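Local atomic coordinates of biuret hydrolase (Pseudomonas sp., PDB entry 6C62), a protein that hydrolyses 1-carboxybiuret to urea-1,3-dicarboxylate and ammonia in the bacterial degradation of atrazine, as a member of the amidase family. Residues Gly87-Arg92 and Pro321-Pro326. Residues are numbered along the deposited sequence; the frame is centred on the assembly and turned at random.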
loop_
_atom_site.group_PDB
_atom_site.type_symbol
_atom_site.label_atom_id
_atom_site.label_comp_id
_atom_site.label_asym_id
_atom_site.label_seq_id
_atom_site.Cartn_x
_atom_site.Cartn_y
_atom_site.Cartn_z
ATOM N N GLY A 87 -1.908 7.063 25.761
ATOM C CA GLY A 87 -1.321 8.291 26.268
ATOM C C GLY A 87 -2.139 9.581 26.128
ATOM O O GLY A 87 -1.589 10.661 26.331
ATOM N N SER A 88 -3.432 9.455 25.783
ATOM C CA SER A 88 -4.248 10.546 25.429
ATOM C C SER A 88 -5.289 10.805 26.486
ATOM O O SER A 88 -5.624 9.923 27.309
ATOM C CB SER A 88 -4.952 10.296 24.095
ATOM O OG SER A 88 -6.075 9.390 24.287
ATOM N N LYS A 89 -5.801 12.032 26.479
ATOM C CA LYS A 89 -7.043 12.278 27.166
ATOM C C LYS A 89 -8.265 12.114 26.297
ATOM O O LYS A 89 -9.316 11.753 26.823
ATOM C CB LYS A 89 -7.013 13.582 27.959
ATOM C CG LYS A 89 -6.944 14.843 27.229
ATOM C CD LYS A 89 -7.088 15.986 28.245
ATOM C CE LYS A 89 -7.235 17.261 27.449
ATOM N NZ LYS A 89 -6.906 18.409 28.330
ATOM N N ILE A 90 -8.104 12.274 24.973
ATOM C CA ILE A 90 -9.163 12.033 24.012
ATOM C C ILE A 90 -9.838 10.674 24.149
ATOM O O ILE A 90 -11.037 10.567 24.066
ATOM C CB ILE A 90 -8.618 12.267 22.597
ATOM C CG1 ILE A 90 -8.599 13.768 22.317
ATOM C CG2 ILE A 90 -9.534 11.651 21.530
ATOM C CD1 ILE A 90 -7.774 14.159 21.140
ATOM N N ASN A 91 -9.060 9.626 24.361
ATOM C CA ASN A 91 -9.601 8.264 24.448
ATOM C C ASN A 91 -10.327 7.964 25.781
ATOM O O ASN A 91 -10.938 6.895 25.873
ATOM C CB ASN A 91 -8.523 7.208 24.254
ATOM C CG ASN A 91 -8.075 7.068 22.792
ATOM O OD1 ASN A 91 -8.405 7.899 21.963
ATOM N ND2 ASN A 91 -7.284 6.019 22.507
ATOM N N ARG A 92 -10.348 8.885 26.735
ATOM C CA ARG A 92 -10.853 8.514 28.089
ATOM C C ARG A 92 -12.306 8.058 28.096
ATOM O O ARG A 92 -12.637 7.153 28.830
ATOM C CB ARG A 92 -10.734 9.653 29.106
ATOM C CG ARG A 92 -9.311 9.886 29.597
ATOM C CD ARG A 92 -9.168 11.265 30.188
ATOM N NE ARG A 92 -7.811 11.511 30.603
ATOM C CZ ARG A 92 -7.408 12.671 31.128
ATOM N NH1 ARG A 92 -8.303 13.679 31.324
ATOM N NH2 ARG A 92 -6.159 12.769 31.532
ATOM N N PRO A 321 -8.950 20.131 18.726
ATOM C CA PRO A 321 -7.481 20.202 18.673
ATOM C C PRO A 321 -6.834 20.566 20.035
ATOM O O PRO A 321 -5.697 20.209 20.335
ATOM C CB PRO A 321 -7.231 21.295 17.633
ATOM C CG PRO A 321 -8.507 22.117 17.603
ATOM C CD PRO A 321 -9.609 21.124 17.830
ATOM N N GLN A 322 -7.579 21.323 20.836
ATOM C CA GLN A 322 -7.103 21.735 22.161
ATOM C C GLN A 322 -6.967 20.588 23.167
ATOM O O GLN A 322 -6.307 20.739 24.217
ATOM C CB GLN A 322 -8.035 22.831 22.744
ATOM C CG GLN A 322 -9.374 22.313 23.240
ATOM C CD GLN A 322 -10.446 22.077 22.182
ATOM O OE1 GLN A 322 -10.273 22.264 20.955
ATOM N NE2 GLN A 322 -11.568 21.644 22.648
ATOM N N ASP A 323 -7.603 19.458 22.882
ATOM C CA ASP A 323 -7.478 18.260 23.713
ATOM C C ASP A 323 -6.308 17.358 23.408
ATOM O O ASP A 323 -6.074 16.413 24.164
ATOM C CB ASP A 323 -8.759 17.496 23.628
ATOM C CG ASP A 323 -9.949 18.226 24.308
ATOM O OD1 ASP A 323 -9.737 19.190 25.080
ATOM O OD2 ASP A 323 -11.084 17.807 24.074
ATOM N N PHE A 324 -5.530 17.667 22.361
ATOM C CA PHE A 324 -4.300 16.921 22.106
ATOM C C PHE A 324 -3.163 17.393 23.025
ATOM O O PHE A 324 -3.214 18.487 23.588
ATOM C CB PHE A 324 -3.866 17.076 20.626
ATOM C CG PHE A 324 -4.689 16.299 19.644
ATOM C CD1 PHE A 324 -5.987 16.667 19.339
ATOM C CD2 PHE A 324 -4.163 15.145 19.038
ATOM C CE1 PHE A 324 -6.714 15.959 18.411
ATOM C CE2 PHE A 324 -4.899 14.466 18.097
ATOM C CZ PHE A 324 -6.154 14.843 17.790
ATOM N N GLU A 325 -2.109 16.583 23.075
ATOM C CA GLU A 325 -0.794 16.918 23.642
ATOM C C GLU A 325 -0.225 18.151 22.940
ATOM O O GLU A 325 0.058 18.107 21.739
ATOM C CB GLU A 325 0.134 15.705 23.444
ATOM C CG GLU A 325 1.625 15.940 23.631
ATOM C CD GLU A 325 1.943 16.365 25.055
ATOM O OE1 GLU A 325 1.888 15.472 25.923
ATOM O OE2 GLU A 325 2.201 17.583 25.258
ATOM N N PRO A 326 -0.081 19.271 23.677
ATOM C CA PRO A 326 0.456 20.517 22.996
ATOM C C PRO A 326 1.844 20.359 22.410
ATOM O O PRO A 326 2.157 21.024 21.450
ATOM C CB PRO A 326 0.369 21.598 24.099
ATOM C CG PRO A 326 -0.782 21.106 24.942
ATOM C CD PRO A 326 -0.567 19.584 25.034
HETATM O O HOH W 1 -7.838 20.565 26.611
#
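K89 and I90 reach from a loop of the amidase fold, between strand 70-74 and helix 102-109, to the short 3-10 turn and loop that join helices 314-319 and 329-336. Just before them, S88 forms an ST motif, its OG accepting a hydrogen bond from N91 N at 3.0 Å. K89 CG lies between the backbone N and the carbonyl carbon (chi1 67°), and the chain, extended from there, lays its methylenes along the backbone of D323, with CG 3.6 Å from D323 O. A long flexible lysine suits this partly exposed edge: NZ stops 4.4 Å from D323 OD1, too far for a salt bridge, and a water accepts from K89 NZ and donates to D323 OD1 and Q322 O, bridging the charges. D323 OD2 is salt-bridged to R320. I90, buried and branched, passes CG1 by D323 CB and sends CD1 over one face of the F324 ring, a CH-pi contact 20° off the ring normal. A flat aromatic suits this place, also touching L317 of helix 314-319; an alanine here would probably leave the I90 methyl without its apolar platform and open a gap against that helix. I90 CD1 sits toward the ring's rim, 3.4 Å from F324 CE1.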